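Local coordinates for protein proteasome accessory factor B/C (PafBC) (Paenarthrobacter aurescens, PDB 6SJ9) that regulates transcription in the bacterial DNA damage response, probably by binding DNA through its winged helix-turn-helix domains, at residues A[7-12]-A[464-469]; A[12-17]-A[25-30]; A[48-53]-A[77-82]. All blocks are in the same frame, centred on the assembly; numbering follows the deposited sequence.

Interaction 1 of 3, residues A[7-12]-A[464-469]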
loop_
_atom_site.group_PDB
_atom_site.type_symbol
_atom_site.label_atom_id
_atom_site.label_comp_id
_atom_site.label_asym_id
_atom_site.label_seq_id
_atom_site.Cartn_x
_atom_site.Cartn_y
_atom_site.Cartn_z
ATOM N N ARG A 7 -16.683 -19.033 12.218
ATOM C CA ARG A 7 -17.638 -20.048 11.786
ATOM C C ARG A 7 -18.184 -19.717 10.401
ATOM O O ARG A 7 -18.324 -20.604 9.552
ATOM C CB ARG A 7 -18.763 -20.188 12.821
ATOM C CG ARG A 7 -19.768 -21.295 12.542
ATOM C CD ARG A 7 -20.846 -21.386 13.638
ATOM N NE ARG A 7 -21.753 -20.251 13.577
ATOM C CZ ARG A 7 -21.914 -19.356 14.550
ATOM N NH1 ARG A 7 -21.255 -19.490 15.691
ATOM N NH2 ARG A 7 -22.755 -18.340 14.397
ATOM N N LEU A 8 -18.495 -18.442 10.155
ATOM C CA LEU A 8 -18.920 -18.027 8.824
ATOM C C LEU A 8 -17.848 -18.314 7.791
ATOM O O LEU A 8 -18.150 -18.835 6.714
ATOM C CB LEU A 8 -19.280 -16.544 8.807
ATOM C CG LEU A 8 -20.607 -16.229 9.492
ATOM C CD1 LEU A 8 -20.968 -14.768 9.324
ATOM C CD2 LEU A 8 -21.741 -17.118 9.014
ATOM N N LEU A 9 -16.581 -18.006 8.113
ATOM C CA LEU A 9 -15.500 -18.242 7.156
ATOM C C LEU A 9 -15.374 -19.720 6.821
ATOM O O LEU A 9 -15.359 -20.098 5.641
ATOM C CB LEU A 9 -14.172 -17.678 7.693
ATOM C CG LEU A 9 -14.170 -16.158 7.826
ATOM C CD1 LEU A 9 -13.032 -15.533 8.683
ATOM C CD2 LEU A 9 -14.150 -15.512 6.415
ATOM N N ASN A 10 -15.377 -20.575 7.850
ATOM C CA ASN A 10 -15.292 -22.025 7.655
ATOM C C ASN A 10 -16.506 -22.562 6.892
ATOM O O ASN A 10 -16.370 -23.441 6.029
ATOM C CB ASN A 10 -15.186 -22.718 9.030
ATOM C CG ASN A 10 -13.844 -22.448 9.743
ATOM O OD1 ASN A 10 -12.798 -22.306 9.112
ATOM N ND2 ASN A 10 -13.900 -22.323 11.064
ATOM N N LEU A 11 -17.713 -22.057 7.208
ATOM C CA LEU A 11 -18.898 -22.504 6.479
ATOM C C LEU A 11 -18.757 -22.140 5.010
ATOM O O LEU A 11 -18.965 -22.974 4.130
ATOM C CB LEU A 11 -20.179 -21.902 7.090
ATOM C CG LEU A 11 -21.518 -22.174 6.379
ATOM C CD1 LEU A 11 -21.765 -23.672 6.282
ATOM C CD2 LEU A 11 -22.683 -21.515 7.089
ATOM N N LEU A 12 -18.340 -20.903 4.737
ATOM C CA LEU A 12 -18.213 -20.458 3.355
ATOM C C LEU A 12 -17.217 -21.331 2.589
ATOM O O LEU A 12 -17.480 -21.742 1.454
ATOM C CB LEU A 12 -17.804 -18.978 3.325
ATOM C CG LEU A 12 -17.294 -18.383 2.008
ATOM C CD1 LEU A 12 -18.356 -18.451 0.926
ATOM C CD2 LEU A 12 -16.803 -16.902 2.205
ATOM N N LYS A 464 -15.903 -11.422 2.043
ATOM C CA LYS A 464 -16.033 -11.377 0.586
ATOM C C LYS A 464 -14.741 -11.789 -0.114
ATOM O O LYS A 464 -14.760 -12.603 -1.042
ATOM C CB LYS A 464 -16.452 -9.986 0.138
ATOM C CG LYS A 464 -17.809 -9.586 0.650
ATOM C CD LYS A 464 -18.137 -8.142 0.254
ATOM C CE LYS A 464 -19.583 -7.762 0.645
ATOM N NZ LYS A 464 -19.832 -6.411 0.092
ATOM N N LEU A 465 -13.595 -11.297 0.360
ATOM C CA LEU A 465 -12.341 -11.680 -0.280
ATOM C C LEU A 465 -12.005 -13.141 -0.017
ATOM O O LEU A 465 -11.302 -13.757 -0.826
ATOM C CB LEU A 465 -11.189 -10.799 0.184
ATOM C CG LEU A 465 -10.929 -9.513 -0.604
ATOM C CD1 LEU A 465 -10.229 -9.864 -1.884
ATOM C CD2 LEU A 465 -12.243 -8.871 -0.941
ATOM N N THR A 466 -12.475 -13.697 1.115
ATOM C CA THR A 466 -12.296 -15.122 1.379
ATOM C C THR A 466 -12.975 -15.961 0.297
ATOM O O THR A 466 -12.422 -16.964 -0.162
ATOM C CB THR A 466 -12.870 -15.486 2.752
ATOM O OG1 THR A 466 -12.126 -14.836 3.791
ATOM C CG2 THR A 466 -12.839 -17.012 3.010
ATOM N N GLY A 467 -14.167 -15.554 -0.128
ATOM C CA GLY A 467 -14.842 -16.256 -1.201
ATOM C C GLY A 467 -14.087 -16.147 -2.508
ATOM O O GLY A 467 -14.143 -17.055 -3.334
ATOM N N ALA A 468 -13.328 -15.059 -2.689
ATOM C CA ALA A 468 -12.573 -14.893 -3.913
ATOM C C ALA A 468 -11.258 -15.645 -3.879
ATOM O O ALA A 468 -10.752 -16.026 -4.931
ATOM C CB ALA A 468 -12.360 -13.399 -4.163
ATOM N N ALA A 469 -10.738 -15.944 -2.704
ATOM C CA ALA A 469 -9.528 -16.728 -2.639
ATOM C C ALA A 469 -9.800 -18.217 -2.633
ATOM O O ALA A 469 -8.896 -18.985 -2.952
ATOM C CB ALA A 469 -8.696 -16.381 -1.406
#

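Interaction 2 of 3, residues A[12-17]-A[25-30]. With K (potassium ion), chain C.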
loop_
_atom_site.group_PDB
_atom_site.type_symbol
_atom_site.label_atom_id
_atom_site.label_comp_id
_atom_site.label_asym_id
_atom_site.label_seq_id
_atom_site.Cartn_x
_atom_site.Cartn_y
_atom_site.Cartn_z
ATOM N N LEU A 12 -18.340 -20.903 4.737
ATOM C CA LEU A 12 -18.213 -20.458 3.355
ATOM C C LEU A 12 -17.217 -21.331 2.589
ATOM O O LEU A 12 -17.480 -21.742 1.454
ATOM C CB LEU A 12 -17.804 -18.978 3.325
ATOM C CG LEU A 12 -17.294 -18.383 2.008
ATOM C CD1 LEU A 12 -18.356 -18.451 0.926
ATOM C CD2 LEU A 12 -16.803 -16.902 2.205
ATOM N N LEU A 13 -16.096 -21.673 3.210
ATOM C CA LEU A 13 -15.104 -22.482 2.491
ATOM C C LEU A 13 -15.591 -23.906 2.264
ATOM O O LEU A 13 -15.404 -24.453 1.183
ATOM C CB LEU A 13 -13.779 -22.502 3.246
ATOM C CG LEU A 13 -13.179 -21.105 3.226
ATOM C CD1 LEU A 13 -11.979 -21.046 4.106
ATOM C CD2 LEU A 13 -12.821 -20.749 1.787
ATOM N N ALA A 14 -16.271 -24.494 3.248
ATOM C CA ALA A 14 -16.778 -25.856 3.100
ATOM C C ALA A 14 -17.780 -25.959 1.961
ATOM O O ALA A 14 -17.802 -26.949 1.215
ATOM C CB ALA A 14 -17.433 -26.306 4.416
ATOM N N LEU A 15 -18.647 -24.954 1.827
ATOM C CA LEU A 15 -19.634 -25.010 0.765
ATOM C C LEU A 15 -19.029 -24.693 -0.586
ATOM O O LEU A 15 -19.480 -25.240 -1.606
ATOM C CB LEU A 15 -20.761 -24.024 1.080
ATOM C CG LEU A 15 -21.483 -24.252 2.400
ATOM C CD1 LEU A 15 -22.549 -23.199 2.569
ATOM C CD2 LEU A 15 -22.076 -25.653 2.413
ATOM N N LEU A 16 -17.975 -23.873 -0.599
ATOM C CA LEU A 16 -17.279 -23.551 -1.838
ATOM C C LEU A 16 -16.527 -24.767 -2.345
ATOM O O LEU A 16 -16.491 -25.031 -3.556
ATOM C CB LEU A 16 -16.333 -22.371 -1.586
ATOM C CG LEU A 16 -16.315 -21.141 -2.483
ATOM C CD1 LEU A 16 -17.671 -20.696 -2.993
ATOM C CD2 LEU A 16 -15.622 -19.974 -1.785
ATOM N N ASN A 17 -15.922 -25.527 -1.428
ATOM C CA ASN A 17 -15.079 -26.643 -1.844
ATOM C C ASN A 17 -15.882 -27.722 -2.550
ATOM O O ASN A 17 -15.460 -28.226 -3.595
ATOM C CB ASN A 17 -14.309 -27.190 -0.655
ATOM C CG ASN A 17 -13.209 -26.261 -0.263
ATOM O OD1 ASN A 17 -12.675 -25.553 -1.118
ATOM N ND2 ASN A 17 -12.887 -26.202 1.019
ATOM N N ALA A 25 -25.599 -33.095 7.969
ATOM C CA ALA A 25 -24.850 -33.898 8.929
ATOM C C ALA A 25 -23.349 -33.688 8.785
ATOM O O ALA A 25 -22.630 -33.587 9.785
ATOM C CB ALA A 25 -25.207 -35.377 8.762
ATOM N N VAL A 26 -22.851 -33.635 7.551
ATOM C CA VAL A 26 -21.420 -33.423 7.352
ATOM C C VAL A 26 -21.020 -32.011 7.787
ATOM O O VAL A 26 -19.964 -31.813 8.405
ATOM C CB VAL A 26 -21.041 -33.709 5.886
ATOM C CG1 VAL A 26 -19.578 -33.421 5.662
ATOM C CG2 VAL A 26 -21.371 -35.153 5.518
ATOM N N LEU A 27 -21.843 -31.003 7.457
ATOM C CA LEU A 27 -21.525 -29.632 7.850
ATOM C C LEU A 27 -21.434 -29.493 9.359
ATOM O O LEU A 27 -20.586 -28.752 9.869
ATOM C CB LEU A 27 -22.560 -28.651 7.306
ATOM C CG LEU A 27 -22.541 -28.434 5.802
ATOM C CD1 LEU A 27 -23.528 -27.333 5.394
ATOM C CD2 LEU A 27 -21.134 -28.074 5.405
ATOM N N ARG A 28 -22.295 -30.197 10.093
ATOM C CA ARG A 28 -22.262 -30.075 11.547
ATOM C C ARG A 28 -20.912 -30.517 12.094
ATOM O O ARG A 28 -20.310 -29.823 12.923
ATOM C CB ARG A 28 -23.370 -30.897 12.196
ATOM C CG ARG A 28 -23.296 -30.825 13.714
ATOM C CD ARG A 28 -24.357 -31.671 14.404
ATOM N NE ARG A 28 -24.233 -31.595 15.862
ATOM C CZ ARG A 28 -25.000 -32.264 16.718
ATOM N NH1 ARG A 28 -25.943 -33.080 16.269
ATOM N NH2 ARG A 28 -24.813 -32.127 18.024
ATOM N N GLU A 29 -20.397 -31.650 11.599
ATOM C CA GLU A 29 -19.122 -32.177 12.074
ATOM C C GLU A 29 -17.958 -31.292 11.652
ATOM O O GLU A 29 -17.052 -31.025 12.452
ATOM C CB GLU A 29 -18.931 -33.578 11.497
ATOM C CG GLU A 29 -20.019 -34.577 11.877
ATOM C CD GLU A 29 -19.916 -35.877 11.084
ATOM O OE1 GLU A 29 -20.780 -36.761 11.270
ATOM O OE2 GLU A 29 -18.981 -36.007 10.262
ATOM N N LYS A 30 -17.989 -30.798 10.410
ATOM C CA LYS A 30 -16.857 -30.064 9.848
ATOM C C LYS A 30 -16.751 -28.643 10.392
ATOM O O LYS A 30 -15.640 -28.147 10.623
ATOM C CB LYS A 30 -16.951 -30.023 8.326
ATOM C CG LYS A 30 -16.612 -31.315 7.636
ATOM C CD LYS A 30 -16.697 -31.125 6.136
ATOM C CE LYS A 30 -15.888 -29.918 5.683
ATOM N NZ LYS A 30 -15.928 -29.766 4.203
HETATM K K K C . -18.597 -25.288 -5.062
#

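Interaction 3 of 3, residues A[48-53]-A[77-82]. With K (potassium ion), chain C.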
loop_
_atom_site.group_PDB
_atom_site.type_symbol
_atom_site.label_atom_id
_atom_site.label_comp_id
_atom_site.label_asym_id
_atom_site.label_seq_id
_atom_site.Cartn_x
_atom_site.Cartn_y
_atom_site.Cartn_z
ATOM N N ARG A 48 -29.313 -19.316 10.721
ATOM C CA ARG A 48 -28.839 -17.932 10.870
ATOM C C ARG A 48 -27.577 -17.674 10.048
ATOM O O ARG A 48 -27.418 -16.598 9.447
ATOM C CB ARG A 48 -28.561 -17.608 12.334
ATOM C CG ARG A 48 -29.780 -17.486 13.224
ATOM C CD ARG A 48 -29.390 -16.709 14.479
ATOM N NE ARG A 48 -28.317 -17.359 15.225
ATOM C CZ ARG A 48 -28.521 -18.314 16.129
ATOM N NH1 ARG A 48 -29.756 -18.719 16.399
ATOM N NH2 ARG A 48 -27.502 -18.863 16.767
ATOM N N ASP A 49 -26.678 -18.659 9.987
ATOM C CA ASP A 49 -25.461 -18.456 9.217
ATOM C C ASP A 49 -25.765 -18.400 7.733
ATOM O O ASP A 49 -25.197 -17.573 7.022
ATOM C CB ASP A 49 -24.485 -19.576 9.518
ATOM C CG ASP A 49 -23.915 -19.499 10.907
ATOM O OD1 ASP A 49 -23.980 -18.428 11.550
ATOM O OD2 ASP A 49 -23.386 -20.522 11.357
ATOM N N LYS A 50 -26.734 -19.199 7.273
ATOM C CA LYS A 50 -27.167 -19.131 5.878
ATOM C C LYS A 50 -27.727 -17.759 5.565
ATOM O O LYS A 50 -27.346 -17.117 4.577
ATOM C CB LYS A 50 -28.203 -20.229 5.577
ATOM C CG LYS A 50 -27.581 -21.612 5.596
ATOM C CD LYS A 50 -28.561 -22.754 5.220
ATOM C CE LYS A 50 -29.896 -22.634 5.935
ATOM N NZ LYS A 50 -31.040 -23.011 5.059
ATOM N N VAL A 51 -28.605 -17.265 6.424
ATOM C CA VAL A 51 -29.128 -15.920 6.212
ATOM C C VAL A 51 -28.000 -14.916 6.227
ATOM O O VAL A 51 -27.938 -14.011 5.377
ATOM C CB VAL A 51 -30.179 -15.597 7.286
ATOM C CG1 VAL A 51 -30.454 -14.099 7.326
ATOM C CG2 VAL A 51 -31.467 -16.405 7.013
ATOM N N ASP A 52 -27.068 -15.062 7.174
ATOM C CA ASP A 52 -25.992 -14.070 7.289
ATOM C C ASP A 52 -25.066 -14.112 6.067
ATOM O O ASP A 52 -24.696 -13.064 5.532
ATOM C CB ASP A 52 -25.221 -14.288 8.596
ATOM C CG ASP A 52 -26.051 -13.914 9.863
ATOM O OD1 ASP A 52 -27.135 -13.315 9.748
ATOM O OD2 ASP A 52 -25.628 -14.281 10.987
ATOM N N LEU A 53 -24.689 -15.318 5.592
ATOM C CA LEU A 53 -23.850 -15.399 4.395
ATOM C C LEU A 53 -24.519 -14.744 3.183
ATOM O O LEU A 53 -23.849 -14.080 2.385
ATOM C CB LEU A 53 -23.517 -16.864 4.083
ATOM C CG LEU A 53 -22.370 -17.432 4.898
ATOM C CD1 LEU A 53 -22.005 -18.807 4.410
ATOM C CD2 LEU A 53 -21.172 -16.476 4.806
ATOM N N ALA A 77 -31.199 -32.871 2.349
ATOM C CA ALA A 77 -30.701 -31.788 1.516
ATOM C C ALA A 77 -29.180 -31.700 1.561
ATOM O O ALA A 77 -28.541 -32.013 2.570
ATOM C CB ALA A 77 -31.303 -30.452 1.948
ATOM N N ARG A 78 -28.612 -31.294 0.426
ATOM C CA ARG A 78 -27.191 -31.012 0.263
ATOM C C ARG A 78 -27.020 -29.540 -0.136
ATOM O O ARG A 78 -27.867 -28.977 -0.840
ATOM C CB ARG A 78 -26.566 -31.982 -0.738
ATOM C CG ARG A 78 -26.947 -33.430 -0.401
ATOM C CD ARG A 78 -26.763 -34.387 -1.557
ATOM N NE ARG A 78 -25.344 -34.538 -1.882
ATOM C CZ ARG A 78 -24.553 -35.491 -1.387
ATOM N NH1 ARG A 78 -25.030 -36.396 -0.535
ATOM N NH2 ARG A 78 -23.273 -35.532 -1.746
ATOM N N TYR A 79 -25.959 -28.900 0.358
ATOM C CA TYR A 79 -25.749 -27.463 0.180
ATOM C C TYR A 79 -24.404 -27.160 -0.468
ATOM O O TYR A 79 -23.424 -27.871 -0.239
ATOM C CB TYR A 79 -25.802 -26.719 1.512
ATOM C CG TYR A 79 -27.053 -26.931 2.315
ATOM C CD1 TYR A 79 -28.189 -26.160 2.086
ATOM C CD2 TYR A 79 -27.106 -27.903 3.309
ATOM C CE1 TYR A 79 -29.331 -26.337 2.838
ATOM C CE2 TYR A 79 -28.276 -28.100 4.061
ATOM C CZ TYR A 79 -29.376 -27.307 3.822
ATOM O OH TYR A 79 -30.542 -27.490 4.560
ATOM N N ARG A 80 -24.361 -26.105 -1.282
ATOM C CA ARG A 80 -23.092 -25.695 -1.878
ATOM C C ARG A 80 -23.167 -24.243 -2.316
ATOM O O ARG A 80 -24.247 -23.664 -2.469
ATOM C CB ARG A 80 -22.692 -26.566 -3.066
ATOM C CG ARG A 80 -23.351 -26.214 -4.339
ATOM C CD ARG A 80 -22.924 -27.168 -5.452
ATOM N NE ARG A 80 -23.708 -26.916 -6.663
ATOM C CZ ARG A 80 -23.544 -27.546 -7.824
ATOM N NH1 ARG A 80 -22.611 -28.489 -7.950
ATOM N NH2 ARG A 80 -24.325 -27.234 -8.856
ATOM N N ILE A 81 -21.998 -23.661 -2.479
ATOM C CA ILE A 81 -21.829 -22.309 -2.971
ATOM C C ILE A 81 -20.900 -22.350 -4.182
ATOM O O ILE A 81 -19.919 -23.104 -4.197
ATOM C CB ILE A 81 -21.223 -21.389 -1.876
ATOM C CG1 ILE A 81 -22.144 -21.240 -0.670
ATOM C CG2 ILE A 81 -20.937 -20.013 -2.452
ATOM C CD1 ILE A 81 -21.529 -20.400 0.455
ATOM N N GLY A 82 -21.194 -21.519 -5.179
ATOM C CA GLY A 82 -20.365 -21.429 -6.353
ATOM C C GLY A 82 -20.591 -22.514 -7.370
ATOM O O GLY A 82 -19.818 -22.607 -8.326
HETATM K K K C . -18.597 -25.288 -5.062
#

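Interaction 1 of 3, residues A[7-12]-A[464-469]
T466 packs against the CD2 methyls of L9 and L12 in this small helix-helix interface. L9 reaches over with CD2, which lies 3.4 Å from T466 OG1 and 3.9 Å from T466 CG2, the two side chains crossing at about a right angle. One turn on, L12 has CG anti to its own backbone N (chi1 166°), which carries CD2 across to the same methyl, 4.0 Å from T466 CG2. That CD2 also sits 3.8 Å from the backbone N of G467, against the main chain. No hydrogen bond joins the segments. The hydroxyl of T466 turns back into its own helix and bonds to T462 O, so the L9 methyl meets a polar atom that is already engaged. The axes of 7-12 and 464-469 come within 10.2 Å at 27°, nearly parallel. The contact thereby docks helix 2-17, the first of the N-terminal winged helix-turn-helix, on helix 457-469, whose 464-467 part belongs to the PafC helix-turn-helix domain. Helix 39-55 packs on L8 and L11 of the former, while helices 427-441 and 472-476 flank T466 on the latter.

Interaction 2 of 3, residues A[12-17]-A[25-30]
Just past A14 and L15, the residues of helix 2-17 that meet L27 and K30, the carbonyl oxygen of L16 lies 2.6 Å from a potassium ion, whose other ligands are the carbonyl oxygens of T18, I81, K83 and S85. The setting is the N-terminal winged helix-turn-helix, and the contact itself joins its first helix to the second, 24-31. A carbonyl in the last turn of a helix is well suited to such a role, since helical hydrogen bonding there runs out of donors, and the cation would also suit the partial negative charge expected at that end.

Between the two helices the contact is largely apolar and involves no hydrogen bond. L15 and L27 cross at about a right angle: L15 CD2 rests in the fork of the other leucine, 3.7 Å from L27 CD1 and 4.0 Å from L27 CD2. The L27 side chain has CG anti to its carbonyl carbon (chi1 -70°), and its CD2 also comes within 4.2 Å of A14 CB. L22 and F46 close round the same leucine, extending this patch into the core of the domain. The axes of 12-17 and 25-30 pass 11.1 Å apart at 136°, a steeply inclined, roughly antiparallel pairing in which A14 and L27 bring their CA atoms nearest. At the more open margin K30 reaches across to the alanine, its chain bent at chi3 (51°), with K30 CE 4.1 Å and K30 NZ 3.8 Å from A14 CB.

Interaction 3 of 3, residues A[48-53]-A[77-82]
Y79 and I81, two residues apart on one chain segment, put their side chains on the same side and meet K50 and L53 of helix 39-55. Ahead of them, A77 packs on T62, and R78 joins the neighbouring strand through backbone bonding with L63. Y79 then directs its ring to the helix, where K50 NZ lies 4.3 Å from CE1 of the tyrosine. The ammonium approaches obliquely, and its stronger partner is the carboxylate of E47, one turn earlier on the helix; the ring is a neighbour to that salt bridge. R80, on the reverse of the strand, turns from the helix and forms a salt bridge with E61 as well as a hydrogen bond to K19 O. Backbone bonding of Y79 with L22 and of R80 with E61 sets this strand between 22-23 and 61-63. At I81 the side chain again faces inward. Its CD1 is extended away from CA (chi2 177°) and meets L53 CD1 at 4.3 Å, methyl against methyl. The I81 carbonyl serves another purpose, binding the potassium ion at 2.7 Å. Because the nearest CA atoms, K50 and Y79, stand 10.2 Å apart, the backbones are bridged by side chains alone. A small antiparallel sheet seated on the third helix in this way is characteristic of the winged helix-turn-helix, in which that helix is usually the one that reads DNA.

Two of the contacts lie within the N-terminal domain and the third ties it to helix 457-469. Interactions 2 and 3, with centres about 9 Å apart, lie within the winged helix-turn-helix: L15 O and I81 N lie 3.1 Å apart, a probable hydrogen bond, and the two contacts supply L16 and I81 to one potassium site. Interaction 1, centred about 11 Å from interaction 2, closes the long loop in which both others are nested. L12, which makes contact in interaction 1, also opens segment 12-17, while L12 CD1 packs 3.8 Å from I81 CD1 of interaction 3. On the far side of 7-12, R7 NE forms a 2.8 Å salt bridge with D49 OD2 of 48-53.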